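Local coordinates for MutT/NUDIX family protein (Bacillus thuringiensis str. Al Hakam, PDB 3ID9) that probably hydrolyses a nucleoside diphosphate linked to another moiety, as Nudix hydrolases do, though its own substrate is not established, at residues 27-32 against 97-102; 78-83 against 147-152. One frame throughout, in Å; residues are numbered along the deposited sequence.

Contact 1: 27-32 against 97-102; sequences TGILIE and HITFLL
Ile29 meets the neighbouring strand with every carbon of its side chain. Its CB lies beside the carbonyl oxygen of Phe100. There the chain forks: CG2 turns to Leu101, reaching CD2 at 3.8 Å, while CG1 goes the other way, over the methyl of Thr99. CG1 lies anti to the carbonyl carbon (chi1 -71°) and the chain runs on extended, which carries CD1 to 3.6 Å from Thr99 CG2. A beta-branched residue suits this place because its two arms cover two successive residues of the same sheet face, and Phe141 and Ile145 of helix 139-147 close over it. The strands run parallel, within the mixed sheet that helices flank on both faces in the Nudix fold. Thr27 and Ile29 turn both N and O to strand 95-104: Phe100 N bonds to Thr27 O (2.8 Å), Ile29 N to Phe100 O, and Leu102 N to Ile29 O. Gly28 and Leu30 instead bond to Pro51 and Leu37 across their other edge. Leu102 CD1 lies against the CA of Gly28 at 3.6 Å, consistent with a residue that has no side chain there, on the face where Met65 and Met69 of helix 61-72 pack on Leu102. Further back, the His97 ring meets Thr27 OG1 edge-on, with NE2 and OG1 hydrogen-bonded 2.7 Å apart and the oxygen near the ring plane; threonine supplies a hydroxyl able to give or accept there.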
ATOM      1  N   THR B  27       8.758  -2.281  -6.371  1.00 28.77           N
ATOM      2  CA  THR B  27       9.363  -1.552  -7.479  1.00 26.88           C
ATOM      3  C   THR B  27       9.773  -0.201  -6.940  1.00 27.31           C
ATOM      4  O   THR B  27       9.033   0.413  -6.167  1.00 25.01           O
ATOM      5  CB  THR B  27       8.368  -1.361  -8.645  1.00 27.26           C
ATOM      6  OG1 THR B  27       8.191  -2.609  -9.320  1.00 25.66           O
ATOM      7  CG2 THR B  27       8.875  -0.316  -9.629  1.00 27.63           C
ATOM      8  N   GLY B  28      10.957   0.254  -7.341  1.00 26.66           N
ATOM      9  CA  GLY B  28      11.439   1.529  -6.864  1.00 26.63           C
ATOM     10  C   GLY B  28      11.389   2.633  -7.900  1.00 28.42           C
ATOM     11  O   GLY B  28      11.679   2.420  -9.077  1.00 29.27           O
ATOM     12  N   ILE B  29      11.006   3.821  -7.454  1.00 28.02           N
ATOM     13  CA  ILE B  29      10.945   4.975  -8.320  1.00 28.15           C
ATOM     14  C   ILE B  29      11.712   6.097  -7.632  1.00 29.85           C
ATOM     15  O   ILE B  29      11.200   6.772  -6.730  1.00 28.21           O
ATOM     16  CB  ILE B  29       9.488   5.379  -8.612  1.00 26.94           C
ATOM     17  CG1 ILE B  29       8.867   4.319  -9.528  1.00 29.08           C
ATOM     18  CG2 ILE B  29       9.436   6.749  -9.259  1.00 24.59           C
ATOM     19  CD1 ILE B  29       7.514   4.660 -10.074  1.00 31.27           C
ATOM     20  N   LEU B  30      12.965   6.253  -8.057  1.00 29.91           N
ATOM     21  CA  LEU B  30      13.865   7.257  -7.513  1.00 29.92           C
ATOM     22  C   LEU B  30      13.973   8.375  -8.534  1.00 29.64           C
ATOM     23  O   LEU B  30      14.593   8.217  -9.591  1.00 31.72           O
ATOM     24  CB  LEU B  30      15.236   6.625  -7.241  1.00 31.86           C
ATOM     25  CG  LEU B  30      16.224   7.361  -6.325  1.00 34.62           C
ATOM     26  CD1 LEU B  30      17.488   6.520  -6.184  1.00 31.82           C
ATOM     27  CD2 LEU B  30      16.564   8.737  -6.892  1.00 35.07           C
ATOM     28  N   ILE B  31      13.358   9.504  -8.205  1.00 29.49           N
ATOM     29  CA  ILE B  31      13.337  10.668  -9.072  1.00 29.92           C
ATOM     30  C   ILE B  31      14.251  11.770  -8.558  1.00 32.32           C
ATOM     31  O   ILE B  31      14.249  12.094  -7.371  1.00 31.87           O
ATOM     32  CB  ILE B  31      11.913  11.243  -9.175  1.00 29.24           C
ATOM     33  CG1 ILE B  31      10.968  10.179  -9.730  1.00 30.36           C
ATOM     34  CG2 ILE B  31      11.908  12.484 -10.045  1.00 28.03           C
ATOM     35  CD1 ILE B  31       9.496  10.525  -9.550  1.00 28.77           C
ATOM     36  N   GLU B  32      15.037  12.331  -9.469  1.00 32.70           N
ATOM     37  CA  GLU B  32      15.949  13.424  -9.164  1.00 34.03           C
ATOM     38  C   GLU B  32      16.027  14.278 -10.423  1.00 35.72           C
ATOM     39  O   GLU B  32      16.237  13.762 -11.525  1.00 33.47           O
ATOM     40  CB  GLU B  32      17.338  12.897  -8.776  1.00 34.02           C
ATOM     41  CG  GLU B  32      17.424  12.369  -7.345  1.00 34.02           C
ATOM     42  CD  GLU B  32      18.838  11.992  -6.928  1.00 35.83           C
ATOM     43  OE1 GLU B  32      19.793  12.468  -7.570  1.00 37.88           O
ATOM     44  OE2 GLU B  32      19.001  11.232  -5.946  1.00 35.90           O
ATOM     45  N   HIS B  97       1.690  -6.258  -5.958  1.00 32.87           N
ATOM     46  CA  HIS B  97       2.798  -5.457  -6.473  1.00 33.50           C
ATOM     47  C   HIS B  97       2.817  -4.052  -5.864  1.00 31.72           C
ATOM     48  O   HIS B  97       1.920  -3.248  -6.117  1.00 31.05           O
ATOM     49  CB  HIS B  97       2.694  -5.357  -8.001  1.00 35.76           C
ATOM     50  CG  HIS B  97       3.873  -4.695  -8.647  1.00 43.90           C
ATOM     51  ND1 HIS B  97       3.870  -4.284  -9.965  1.00 46.50           N
ATOM     52  CD2 HIS B  97       5.100  -4.382  -8.159  1.00 44.53           C
ATOM     53  CE1 HIS B  97       5.040  -3.747 -10.260  1.00 47.04           C
ATOM     54  NE2 HIS B  97       5.806  -3.795  -9.180  1.00 46.34           N
ATOM     55  N   ILE B  98       3.840  -3.758  -5.068  1.00 30.31           N
ATOM     56  CA  ILE B  98       3.965  -2.444  -4.438  1.00 30.65           C
ATOM     57  C   ILE B  98       5.053  -1.568  -5.082  1.00 29.69           C
ATOM     58  O   ILE B  98       6.175  -2.022  -5.306  1.00 28.57           O
ATOM     59  CB  ILE B  98       4.298  -2.560  -2.917  1.00 32.16           C
ATOM     60  CG1 ILE B  98       3.150  -3.221  -2.150  1.00 31.85           C
ATOM     61  CG2 ILE B  98       4.538  -1.179  -2.336  1.00 32.44           C
ATOM     62  CD1 ILE B  98       3.171  -4.722  -2.177  1.00 35.36           C
ATOM     63  N   THR B  99       4.710  -0.311  -5.361  1.00 27.67           N
ATOM     64  CA  THR B  99       5.644   0.644  -5.947  1.00 26.63           C
ATOM     65  C   THR B  99       5.976   1.735  -4.934  1.00 28.05           C
ATOM     66  O   THR B  99       5.080   2.414  -4.425  1.00 27.58           O
ATOM     67  CB  THR B  99       5.064   1.315  -7.216  1.00 26.64           C
ATOM     68  OG1 THR B  99       5.057   0.377  -8.297  1.00 24.86           O
ATOM     69  CG2 THR B  99       5.904   2.520  -7.619  1.00 27.40           C
ATOM     70  N   PHE B 100       7.267   1.907  -4.653  1.00 29.10           N
ATOM     71  CA  PHE B 100       7.727   2.908  -3.687  1.00 30.75           C
ATOM     72  C   PHE B 100       8.416   4.124  -4.298  1.00 31.07           C
ATOM     73  O   PHE B 100       9.214   3.987  -5.221  1.00 33.37           O
ATOM     74  CB  PHE B 100       8.740   2.296  -2.712  1.00 31.00           C
ATOM     75  CG  PHE B 100       8.156   1.350  -1.716  1.00 32.78           C
ATOM     76  CD1 PHE B 100       8.537   0.013  -1.708  1.00 32.84           C
ATOM     77  CD2 PHE B 100       7.256   1.802  -0.751  1.00 33.19           C
ATOM     78  CE1 PHE B 100       8.036  -0.860  -0.752  1.00 35.71           C
ATOM     79  CE2 PHE B 100       6.746   0.940   0.210  1.00 31.78           C
ATOM     80  CZ  PHE B 100       7.133  -0.395   0.213  1.00 34.31           C
ATOM     81  N   LEU B 101       8.110   5.309  -3.778  1.00 31.16           N
ATOM     82  CA  LEU B 101       8.800   6.517  -4.209  1.00 32.05           C
ATOM     83  C   LEU B 101      10.015   6.490  -3.295  1.00 32.41           C
ATOM     84  O   LEU B 101       9.874   6.524  -2.072  1.00 32.56           O
ATOM     85  CB  LEU B 101       7.982   7.776  -3.930  1.00 33.19           C
ATOM     86  CG  LEU B 101       6.914   8.090  -4.975  1.00 36.13           C
ATOM     87  CD1 LEU B 101       6.160   9.358  -4.582  1.00 36.71           C
ATOM     88  CD2 LEU B 101       7.582   8.258  -6.329  1.00 34.41           C
ATOM     89  N   LEU B 102      11.202   6.400  -3.884  1.00 32.39           N
ATOM     90  CA  LEU B 102      12.433   6.332  -3.113  1.00 31.99           C
ATOM     91  C   LEU B 102      13.204   7.642  -3.075  1.00 33.37           C
ATOM     92  O   LEU B 102      13.002   8.526  -3.907  1.00 33.24           O
ATOM     93  CB  LEU B 102      13.335   5.239  -3.685  1.00 28.81           C
ATOM     94  CG  LEU B 102      12.762   3.825  -3.642  1.00 28.51           C
ATOM     95  CD1 LEU B 102      13.658   2.866  -4.426  1.00 25.87           C
ATOM     96  CD2 LEU B 102      12.636   3.387  -2.189  1.00 25.11           C
TER
HETATM   97  O   HOH W   1      14.516  11.111  -5.087  1.00 33.32           O

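Contact 2: 78-83 against 147-152; sequences KIKKLL and GGLANA
Lys80 and Leu149 meet almost at right angles: the lysine chain, bent at three successive bonds, lays its CE across the leucine's CD1 at 4.0 Å. Lys81 behaves differently. Its chain is extended beyond CG and passes alongside the 3-10 turn, with CD 3.8 Å from the CB of Ala152 and 4.2 Å from Leu149 CG. Lysine suits this place because its methylenes pack on apolar groups while NZ reaches past them to hydrogen-bond the carbonyl oxygens of Ala150 and Ala152 of the second subunit. Both lysines can turn toward the same segment because Lys80 and Lys81 together face Leu101 in a classic beta bulge, which breaks the strand's regular rhythm at the edge where the polypeptide leaving helix 139-147 comes back to the sheet. Gly148, with phi 59°, ends the helical run, a conformation easy for a residue without CB, and its O accepts from Asn151 N (2.7 Å) across the turn. On the buried side Leu83, its CG anti to the backbone N (chi1 173°), brings CD1 up to the turn, 3.9 Å from Gly148 O and 3.8 Å from Asn151 O. The small Ala152 lets the two backbones draw close, its CA 3.6 Å from Leu82 O. Leu82 then hydrogen-bonds Gly153, where the parallel pairing with strand 154-157 begins, while Asn151 ND2 is held by Leu144 O of the preceding helix.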
ATOM      1  N   LYS B  78      16.012   5.231   1.014  1.00 36.93           N
ATOM      2  CA  LYS B  78      15.019   5.149   2.068  1.00 37.26           C
ATOM      3  C   LYS B  78      13.671   5.402   1.402  1.00 36.89           C
ATOM      4  O   LYS B  78      13.586   6.097   0.383  1.00 36.93           O
ATOM      5  CB  LYS B  78      15.279   6.176   3.173  1.00 37.76           C
ATOM      6  CG  LYS B  78      14.858   7.589   2.859  1.00 41.33           C
ATOM      7  CD  LYS B  78      15.155   8.494   4.055  1.00 45.99           C
ATOM      8  CE  LYS B  78      14.850   9.957   3.748  1.00 48.55           C
ATOM      9  NZ  LYS B  78      15.188  10.847   4.895  1.00 50.16           N
ATOM     10  N   ILE B  79      12.625   4.812   1.961  1.00 36.17           N
ATOM     11  CA  ILE B  79      11.286   4.966   1.425  1.00 37.09           C
ATOM     12  C   ILE B  79      10.664   6.315   1.783  1.00 38.01           C
ATOM     13  O   ILE B  79      10.779   6.779   2.911  1.00 38.46           O
ATOM     14  CB  ILE B  79      10.380   3.819   1.932  1.00 36.66           C
ATOM     15  CG1 ILE B  79      10.857   2.504   1.311  1.00 36.52           C
ATOM     16  CG2 ILE B  79       8.917   4.101   1.598  1.00 35.89           C
ATOM     17  CD1 ILE B  79       9.970   1.330   1.584  1.00 40.85           C
ATOM     18  N   LYS B  80      10.027   6.949   0.807  1.00 39.52           N
ATOM     19  CA  LYS B  80       9.365   8.227   1.035  1.00 42.44           C
ATOM     20  C   LYS B  80       7.898   7.913   1.266  1.00 43.72           C
ATOM     21  O   LYS B  80       7.324   8.269   2.289  1.00 44.50           O
ATOM     22  CB  LYS B  80       9.485   9.144  -0.185  1.00 42.96           C
ATOM     23  CG  LYS B  80      10.854   9.756  -0.394  1.00 47.47           C
ATOM     24  CD  LYS B  80      10.813  11.273  -0.222  1.00 51.54           C
ATOM     25  CE  LYS B  80      10.022  11.958  -1.337  1.00 51.84           C
ATOM     26  NZ  LYS B  80      10.676  11.817  -2.670  1.00 52.47           N
ATOM     27  N   LYS B  81       7.298   7.237   0.295  1.00 44.45           N
ATOM     28  CA  LYS B  81       5.901   6.869   0.384  1.00 44.31           C
ATOM     29  C   LYS B  81       5.508   5.730  -0.541  1.00 42.62           C
ATOM     30  O   LYS B  81       6.190   5.429  -1.522  1.00 42.12           O
ATOM     31  CB  LYS B  81       5.008   8.079   0.099  1.00 46.24           C
ATOM     32  CG  LYS B  81       4.643   8.878   1.335  1.00 49.72           C
ATOM     33  CD  LYS B  81       3.623   9.947   1.004  1.00 52.70           C
ATOM     34  CE  LYS B  81       3.060  10.588   2.266  1.00 54.89           C
ATOM     35  NZ  LYS B  81       1.817  11.374   1.972  1.00 54.96           N
ATOM     36  N   LEU B  82       4.396   5.096  -0.194  1.00 40.46           N
ATOM     37  CA  LEU B  82       3.835   4.001  -0.956  1.00 38.51           C
ATOM     38  C   LEU B  82       3.129   4.725  -2.100  1.00 37.54           C
ATOM     39  O   LEU B  82       2.235   5.540  -1.873  1.00 38.82           O
ATOM     40  CB  LEU B  82       2.824   3.265  -0.084  1.00 41.78           C
ATOM     41  CG  LEU B  82       2.372   1.844  -0.385  1.00 42.55           C
ATOM     42  CD1 LEU B  82       2.249   1.679  -1.885  1.00 45.68           C
ATOM     43  CD2 LEU B  82       3.359   0.854   0.204  1.00 42.30           C
ATOM     44  N   LEU B  83       3.529   4.451  -3.330  1.00 34.90           N
ATOM     45  CA  LEU B  83       2.911   5.135  -4.449  1.00 32.59           C
ATOM     46  C   LEU B  83       1.735   4.404  -5.075  1.00 30.88           C
ATOM     47  O   LEU B  83       0.702   5.006  -5.386  1.00 28.50           O
ATOM     48  CB  LEU B  83       3.950   5.396  -5.545  1.00 32.81           C
ATOM     49  CG  LEU B  83       3.348   5.973  -6.831  1.00 34.15           C
ATOM     50  CD1 LEU B  83       2.915   7.411  -6.574  1.00 33.74           C
ATOM     51  CD2 LEU B  83       4.360   5.913  -7.965  1.00 35.55           C
ATOM     52  N   GLY B 147       2.868  12.868 -11.182  1.00 44.09           N
ATOM     53  CA  GLY B 147       2.163  13.519 -10.093  1.00 44.26           C
ATOM     54  C   GLY B 147       2.933  13.379  -8.795  1.00 45.55           C
ATOM     55  O   GLY B 147       2.779  14.184  -7.875  1.00 46.23           O
ATOM     56  N   GLY B 148       3.756  12.340  -8.716  1.00 45.35           N
ATOM     57  CA  GLY B 148       4.562  12.116  -7.530  1.00 45.94           C
ATOM     58  C   GLY B 148       3.806  11.941  -6.224  1.00 45.79           C
ATOM     59  O   GLY B 148       2.781  11.253  -6.167  1.00 44.65           O
ATOM     60  N   LEU B 149       4.329  12.567  -5.172  1.00 44.50           N
ATOM     61  CA  LEU B 149       3.744  12.488  -3.840  1.00 44.31           C
ATOM     62  C   LEU B 149       2.249  12.779  -3.828  1.00 43.56           C
ATOM     63  O   LEU B 149       1.536  12.325  -2.937  1.00 44.86           O
ATOM     64  CB  LEU B 149       4.468  13.447  -2.891  1.00 43.87           C
ATOM     65  CG  LEU B 149       5.182  12.829  -1.679  1.00 44.97           C
ATOM     66  CD1 LEU B 149       6.135  11.732  -2.113  1.00 41.88           C
ATOM     67  CD2 LEU B 149       5.941  13.925  -0.934  1.00 45.97           C
ATOM     68  N   ALA B 150       1.774  13.526  -4.815  1.00 41.71           N
ATOM     69  CA  ALA B 150       0.355  13.855  -4.893  1.00 40.19           C
ATOM     70  C   ALA B 150      -0.491  12.619  -5.212  1.00 39.21           C
ATOM     71  O   ALA B 150      -1.672  12.555  -4.868  1.00 40.00           O
ATOM     72  CB  ALA B 150       0.129  14.934  -5.951  1.00 39.02           C
ATOM     73  N   ASN B 151       0.114  11.638  -5.873  1.00 37.07           N
ATOM     74  CA  ASN B 151      -0.600  10.424  -6.230  1.00 32.90           C
ATOM     75  C   ASN B 151      -0.292   9.279  -5.282  1.00 29.98           C
ATOM     76  O   ASN B 151      -0.671   8.138  -5.539  1.00 28.86           O
ATOM     77  CB  ASN B 151      -0.266  10.014  -7.667  1.00 36.31           C
ATOM     78  CG  ASN B 151      -0.715  11.044  -8.681  1.00 37.49           C
ATOM     79  OD1 ASN B 151      -1.727  11.719  -8.484  1.00 39.94           O
ATOM     80  ND2 ASN B 151       0.021  11.159  -9.782  1.00 36.14           N
ATOM     81  N   ALA B 152       0.395   9.584  -4.187  1.00 27.08           N
ATOM     82  CA  ALA B 152       0.732   8.566  -3.199  1.00 27.66           C
ATOM     83  C   ALA B 152      -0.545   7.873  -2.703  1.00 28.45           C
ATOM     84  O   ALA B 152      -1.612   8.483  -2.667  1.00 28.92           O
ATOM     85  CB  ALA B 152       1.463   9.208  -2.030  1.00 25.33           C
TER

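The modelled chain opens with strand 23-32; two antiparallel strands, 35-40 and 48-54, and helix 61-72 follow before strand 77-88 supplies the first half of contact 2. Only then does strand 95-104 return beside 27-32 and close contact 1, so the two loops cross rather than nest. Strand 124-128 and helix 139-147 come next, and the turn at 147-152 closes contact 2. Strands 95-104 and 77-88 are neighbours, so the two contacts adjoin: the backbone oxygens of Thr99 and Leu101 pair with the backbone nitrogens of Leu83 and Lys80, and Leu101 packs on Leu149. Together they tie strand 23-32 to 95-104, and strand 77-88 to the turn between helix 139-147 and strand 154-157.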